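Local coordinates for glutathione S-transferase (Cupriavidus metallidurans, PDB 4MK3), which probably transfers glutathione to electrophilic substrates as a glutathione transferase, and is seen here holding glutathione sulfinic acid, at residues A[30-35]-A[186-191]; A[180-185]-A[206-211]. One frame throughout, in Å; residues are numbered along the deposited sequence.

Interaction 1: A[30-35]-A[186-191]. With GSF (L-gamma-glutamyl-3-sulfino-L-alanylglycine), chain E.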
loop_
_atom_site.group_PDB
_atom_site.type_symbol
_atom_site.label_atom_id
_atom_site.label_comp_id
_atom_site.label_asym_id
_atom_site.label_seq_id
_atom_site.Cartn_x
_atom_site.Cartn_y
_atom_site.Cartn_z
ATOM N N THR A 30 4.987 -12.855 -13.298
ATOM C CA THR A 30 5.933 -12.909 -12.172
ATOM C C THR A 30 5.519 -12.010 -11.013
ATOM O O THR A 30 5.869 -12.308 -9.867
ATOM C CB THR A 30 7.366 -12.511 -12.615
ATOM O OG1 THR A 30 7.330 -11.247 -13.290
ATOM C CG2 THR A 30 7.930 -13.543 -13.542
ATOM N N SER A 31 4.753 -10.952 -11.280
ATOM C CA SER A 31 4.410 -9.955 -10.263
ATOM C C SER A 31 3.695 -10.618 -9.096
ATOM O O SER A 31 2.635 -11.214 -9.291
ATOM C CB SER A 31 3.512 -8.850 -10.833
ATOM O OG SER A 31 2.917 -8.068 -9.785
ATOM N N PRO A 32 4.254 -10.498 -7.877
ATOM C CA PRO A 32 3.589 -11.161 -6.743
ATOM C C PRO A 32 2.337 -10.429 -6.299
ATOM O O PRO A 32 1.398 -11.051 -5.784
ATOM C CB PRO A 32 4.673 -11.159 -5.671
ATOM C CG PRO A 32 5.552 -10.009 -5.992
ATOM C CD PRO A 32 5.558 -9.918 -7.494
ATOM N N TYR A 33 2.296 -9.115 -6.505
ATOM C CA TYR A 33 1.085 -8.356 -6.230
ATOM C C TYR A 33 -0.005 -8.747 -7.212
ATOM O O TYR A 33 -1.175 -8.855 -6.840
ATOM C CB TYR A 33 1.350 -6.845 -6.331
ATOM C CG TYR A 33 2.517 -6.303 -5.518
ATOM C CD1 TYR A 33 2.368 -5.907 -4.207
ATOM C CD2 TYR A 33 3.739 -6.116 -6.122
ATOM C CE1 TYR A 33 3.457 -5.374 -3.507
ATOM C CE2 TYR A 33 4.803 -5.605 -5.459
ATOM C CZ TYR A 33 4.669 -5.231 -4.160
ATOM O OH TYR A 33 5.753 -4.690 -3.512
ATOM N N ALA A 34 0.365 -8.916 -8.472
ATOM C CA ALA A 34 -0.603 -9.363 -9.451
ATOM C C ALA A 34 -1.014 -10.806 -9.175
ATOM O O ALA A 34 -2.172 -11.174 -9.387
ATOM C CB ALA A 34 -0.049 -9.237 -10.858
ATOM N N ARG A 35 -0.094 -11.619 -8.645
ATOM C CA ARG A 35 -0.455 -13.005 -8.346
ATOM C C ARG A 35 -1.519 -13.055 -7.262
ATOM O O ARG A 35 -2.444 -13.850 -7.332
ATOM C CB ARG A 35 0.739 -13.853 -7.929
ATOM C CG ARG A 35 0.361 -15.330 -7.818
ATOM C CD ARG A 35 1.435 -16.167 -7.209
ATOM N NE ARG A 35 1.146 -17.588 -7.359
ATOM C CZ ARG A 35 1.980 -18.546 -7.018
ATOM N NH1 ARG A 35 3.140 -18.238 -6.438
ATOM N NH2 ARG A 35 1.678 -19.809 -7.248
ATOM N N LEU A 186 5.690 -15.570 0.275
ATOM C CA LEU A 186 6.654 -16.629 0.514
ATOM C C LEU A 186 7.105 -17.283 -0.785
ATOM O O LEU A 186 8.285 -17.539 -0.985
ATOM C CB LEU A 186 6.073 -17.667 1.462
ATOM C CG LEU A 186 5.745 -17.209 2.878
ATOM C CD1 LEU A 186 5.106 -18.352 3.647
ATOM C CD2 LEU A 186 7.018 -16.697 3.561
ATOM N N ALA A 187 6.158 -17.496 -1.708
ATOM C CA ALA A 187 6.495 -18.045 -3.004
ATOM C C ALA A 187 7.395 -17.102 -3.808
ATOM O O ALA A 187 8.247 -17.546 -4.580
ATOM C CB ALA A 187 5.202 -18.353 -3.799
ATOM N N TYR A 188 7.189 -15.796 -3.636
ATOM C CA TYR A 188 8.054 -14.831 -4.307
ATOM C C TYR A 188 9.492 -14.923 -3.811
ATOM O O TYR A 188 10.430 -14.868 -4.605
ATOM C CB TYR A 188 7.537 -13.405 -4.159
ATOM C CG TYR A 188 8.335 -12.421 -4.966
ATOM C CD1 TYR A 188 8.211 -12.363 -6.345
ATOM C CD2 TYR A 188 9.193 -11.522 -4.356
ATOM C CE1 TYR A 188 8.946 -11.455 -7.093
ATOM C CE2 TYR A 188 9.909 -10.617 -5.091
ATOM C CZ TYR A 188 9.771 -10.578 -6.453
ATOM O OH TYR A 188 10.510 -9.677 -7.215
ATOM N N LEU A 189 9.667 -15.075 -2.496
ATOM C CA LEU A 189 11.001 -15.285 -1.955
ATOM C C LEU A 189 11.620 -16.566 -2.495
ATOM O O LEU A 189 12.784 -16.564 -2.872
ATOM C CB LEU A 189 10.953 -15.303 -0.431
ATOM C CG LEU A 189 10.614 -13.986 0.281
ATOM C CD1 LEU A 189 10.641 -14.190 1.805
ATOM C CD2 LEU A 189 11.533 -12.833 -0.104
ATOM N N ASP A 190 10.851 -17.658 -2.558
ATOM C CA ASP A 190 11.374 -18.889 -3.197
ATOM C C ASP A 190 11.885 -18.654 -4.634
ATOM O O ASP A 190 12.897 -19.202 -5.061
ATOM C CB ASP A 190 10.300 -19.976 -3.262
ATOM C CG ASP A 190 9.925 -20.564 -1.914
ATOM O OD1 ASP A 190 10.729 -20.577 -0.951
ATOM O OD2 ASP A 190 8.784 -21.069 -1.812
ATOM N N PHE A 191 11.130 -17.837 -5.356
ATOM C CA PHE A 191 11.373 -17.578 -6.765
ATOM C C PHE A 191 12.558 -16.641 -6.978
ATOM O O PHE A 191 13.451 -16.942 -7.751
ATOM C CB PHE A 191 10.083 -16.972 -7.359
ATOM C CG PHE A 191 10.172 -16.591 -8.812
ATOM C CD1 PHE A 191 10.486 -17.525 -9.774
ATOM C CD2 PHE A 191 9.891 -15.295 -9.210
ATOM C CE1 PHE A 191 10.552 -17.162 -11.113
ATOM C CE2 PHE A 191 9.955 -14.934 -10.540
ATOM C CZ PHE A 191 10.288 -15.874 -11.485
HETATM C CB1 GSF E . 2.596 -2.273 -5.822
HETATM C CG1 GSF E . 2.656 -2.893 -7.212
HETATM C CD1 GSF E . 4.046 -2.843 -7.809
HETATM O OE1 GSF E . 4.968 -2.220 -7.321
HETATM C C1 GSF E . 0.264 -2.985 -5.357
HETATM O O11 GSF E . -0.281 -3.448 -6.391
HETATM O O12 GSF E . 0.031 -3.527 -4.244
HETATM N N1 GSF E . 1.217 -1.066 -4.206
HETATM C CA1 GSF E . 1.189 -1.803 -5.467
HETATM N N2 GSF E . 4.238 -3.583 -8.966
HETATM C CA2 GSF E . 5.492 -3.562 -9.641
HETATM C CB2 GSF E . 5.649 -4.799 -10.463
HETATM S SG2 GSF E . 6.059 -6.232 -9.532
HETATM O O1S GSF E . 6.709 -7.160 -10.474
HETATM O O2S GSF E . 4.811 -6.795 -8.939
HETATM C C2 GSF E . 5.513 -2.470 -10.688
HETATM O O2 GSF E . 4.575 -2.336 -11.471
HETATM N N3 GSF E . 6.631 -1.646 -10.736
HETATM C CA3 GSF E . 6.722 -0.635 -11.751
HETATM C C3 GSF E . 7.239 0.699 -11.198
HETATM O O31 GSF E . 7.574 1.597 -12.028
HETATM O O32 GSF E . 7.332 0.904 -9.970
#
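Pro32 lays its ring over one face of the Tyr188 phenol, and these two residues, with Thr30, bury the most surface of the contact. The evidence is a CH-pi geometry: Pro32 CG sits 3.8 Å from the centroid of the Tyr188 ring and 21° off the ring normal, displaced toward the CD1 rim, where Pro32 CG and Tyr188 CD1 approach to 3.6 Å. With CG anti to the backbone N (chi1 -174°) the Tyr188 ring is carried off helix 177-192 toward the first turn of helix 32-44, and chi2 of 74° sets which way its face looks. The Tyr188 side chain also touches Leu127 and Arg130 of helix 106-134. Thr30 extends the apolar patch: its methyl CG2 lies 3.9 Å from Phe191 CE2, the two side chains slanting across each other. At the far end the extended Arg35 brings NH1 to 3.4 Å from Ala187 CB, a packing contact, while its NE and NH2 are hydrogen-bonded to Thr221 OG1 and Phe218 O. No hydrogen bond joins the two segments. The polar work falls to Ser31, within 30-35 but turned away from helix 177-192: as N-cap of helix 32-44 its OG accepts from Ala34 N at 3.0 Å and donates to the ligand's sulfinate oxygen O2S, a bond whose 2.4 Å length is unusually short and doubtful in detail. Tyr33 adds a ring face beneath the ligand's glutamyl CB1. This is part of the interface between the thioredoxin-like N-terminal domain and the all-helical C-terminal domain of the glutathione transferase fold, with the glutathione site at the helix N-terminus.

Interaction 2: A[180-185]-A[206-211]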
loop_
_atom_site.group_PDB
_atom_site.type_symbol
_atom_site.label_atom_id
_atom_site.label_comp_id
_atom_site.label_asym_id
_atom_site.label_seq_id
_atom_site.Cartn_x
_atom_site.Cartn_y
_atom_site.Cartn_z
ATOM N N VAL A 180 -3.793 -15.810 1.199
ATOM C CA VAL A 180 -3.405 -15.538 -0.188
ATOM C C VAL A 180 -2.158 -14.651 -0.234
ATOM O O VAL A 180 -1.190 -14.954 -0.931
ATOM C CB VAL A 180 -4.556 -14.859 -0.953
ATOM C CG1 VAL A 180 -4.136 -14.495 -2.364
ATOM C CG2 VAL A 180 -5.779 -15.735 -1.004
ATOM N N ALA A 181 -2.203 -13.565 0.516
ATOM C CA ALA A 181 -1.144 -12.565 0.485
ATOM C C ALA A 181 0.170 -13.162 1.003
ATOM O O ALA A 181 1.232 -12.998 0.394
ATOM C CB ALA A 181 -1.569 -11.350 1.265
ATOM N N VAL A 182 0.111 -13.864 2.125
ATOM C CA VAL A 182 1.295 -14.500 2.695
ATOM C C VAL A 182 1.863 -15.556 1.756
ATOM O O VAL A 182 3.065 -15.587 1.499
ATOM C CB VAL A 182 0.990 -15.087 4.098
ATOM C CG1 VAL A 182 2.153 -15.945 4.585
ATOM C CG2 VAL A 182 0.686 -13.957 5.088
ATOM N N GLY A 183 0.993 -16.372 1.160
ATOM C CA GLY A 183 1.432 -17.382 0.230
ATOM C C GLY A 183 2.157 -16.807 -0.971
ATOM O O GLY A 183 3.146 -17.352 -1.473
ATOM N N CYS A 184 1.628 -15.703 -1.483
ATOM C CA CYS A 184 2.261 -15.020 -2.608
ATOM C C CYS A 184 3.636 -14.453 -2.250
ATOM O O CYS A 184 4.583 -14.512 -3.067
ATOM C CB CYS A 184 1.355 -13.917 -3.152
ATOM S SG CYS A 184 -0.080 -14.575 -4.093
ATOM N N ALA A 185 3.756 -13.944 -1.028
ATOM C CA ALA A 185 5.008 -13.379 -0.545
ATOM C C ALA A 185 6.056 -14.479 -0.380
ATOM O O ALA A 185 7.195 -14.327 -0.825
ATOM C CB ALA A 185 4.790 -12.596 0.757
ATOM N N VAL A 206 6.628 -23.194 6.553
ATOM C CA VAL A 206 6.828 -24.284 5.604
ATOM C C VAL A 206 5.560 -25.136 5.480
ATOM O O VAL A 206 5.121 -25.453 4.372
ATOM C CB VAL A 206 8.028 -25.142 5.981
ATOM C CG1 VAL A 206 8.157 -26.339 5.056
ATOM C CG2 VAL A 206 9.281 -24.291 5.949
ATOM N N ALA A 207 4.954 -25.489 6.613
ATOM C CA ALA A 207 3.755 -26.313 6.578
ATOM C C ALA A 207 2.611 -25.561 5.892
ATOM O O ALA A 207 1.855 -26.125 5.100
ATOM C CB ALA A 207 3.376 -26.732 7.998
ATOM N N PHE A 208 2.493 -24.282 6.211
ATOM C CA PHE A 208 1.510 -23.414 5.572
ATOM C C PHE A 208 1.699 -23.397 4.073
ATOM O O PHE A 208 0.744 -23.572 3.322
ATOM C CB PHE A 208 1.636 -22.005 6.166
ATOM C CG PHE A 208 0.935 -20.934 5.380
ATOM C CD1 PHE A 208 1.582 -20.272 4.352
ATOM C CD2 PHE A 208 -0.353 -20.571 5.700
ATOM C CE1 PHE A 208 0.956 -19.282 3.647
ATOM C CE2 PHE A 208 -1.004 -19.574 4.953
ATOM C CZ PHE A 208 -0.344 -18.948 3.941
ATOM N N GLN A 209 2.936 -23.196 3.628
ATOM C CA GLN A 209 3.164 -23.025 2.199
ATOM C C GLN A 209 2.937 -24.325 1.439
ATOM O O GLN A 209 2.431 -24.325 0.309
ATOM C CB GLN A 209 4.569 -22.474 1.932
ATOM C CG GLN A 209 4.725 -21.936 0.506
ATOM C CD GLN A 209 3.937 -20.668 0.254
ATOM O OE1 GLN A 209 3.422 -20.043 1.169
ATOM N NE2 GLN A 209 3.815 -20.295 -1.006
ATOM N N GLU A 210 3.300 -25.440 2.053
ATOM C CA GLU A 210 3.096 -26.746 1.436
ATOM C C GLU A 210 1.620 -26.994 1.175
ATOM O O GLU A 210 1.242 -27.578 0.155
ATOM C CB GLU A 210 3.681 -27.842 2.323
ATOM C CG GLU A 210 5.201 -27.891 2.292
ATOM C CD GLU A 210 5.766 -29.115 2.987
ATOM O OE1 GLU A 210 7.008 -29.257 3.016
ATOM O OE2 GLU A 210 4.969 -29.934 3.493
ATOM N N LYS A 211 0.779 -26.520 2.079
ATOM C CA LYS A 211 -0.661 -26.659 1.920
ATOM C C LYS A 211 -1.212 -25.690 0.873
ATOM O O LYS A 211 -1.971 -26.068 -0.022
ATOM C CB LYS A 211 -1.331 -26.406 3.264
ATOM C CG LYS A 211 -2.816 -26.514 3.235
ATOM C CD LYS A 211 -3.368 -26.562 4.653
ATOM C CE LYS A 211 -3.066 -25.288 5.426
ATOM N NZ LYS A 211 -3.921 -25.256 6.646
#
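Gln209 reaches helix 177-192 through its amide, donating from NE2 to Gly183 O at 3.1 Å with an N-H...O angle of 150°. That angle makes the bond moderately bent, and the donor stands a little out of the carbonyl plane of Gly183. CG lies anti to the backbone N, and the fold at CG (chi2 69°) turns the amide to Gly183, bringing OE1 to 3.5 Å from Gly183 CA. Beside it, Phe208 directs its ring edge at the helix: Gly183 N lies near the ring plane, 3.8 Å from Phe208 CE1, and Val182 CG1 meets the same carbon at 3.7 Å. This buried patch contrasts with the outer face of helix 206-211, where Ala207 and Glu210 are exposed and take no part. The segment axes, 10.1 Å apart at closest approach, cross at -99°, consistent with the small area of 164 Å² buried between them. An alanine at Gln209 would remove the amide and is likely to leave Gly183 O without this donor and a gap beside Leu186 and Ala187. Chemically, the contact is an apolar patch with one polar tie, and it carries a probable cost, since the buried Gln209 OE1 finds no hydrogen-bonding partner in the model.

How the interactions relate
Helix 177-192 is common to both contacts: its 180-185 part serves interaction 2, and the following turns, 186-191, serve interaction 1. The centres lie 11 Å apart, and the two contacts touch directly, with Leu186 CD1 3.4 Å from Gln209 OE1 and Arg35 C 3.8 Å from Cys184 SG. Along the chain the order is 30-35, 180-185, 186-191, 206-211, so the segments alternate. Interaction 1 joins segments whose closest ends are 151 residues apart across the domain boundary, whereas interaction 2 links helices of the C-terminal domain alone. One helix thus packs against the ligand-bearing start of helix 32-44 and against helix 203-212, connecting the glutathione site with the helical domain.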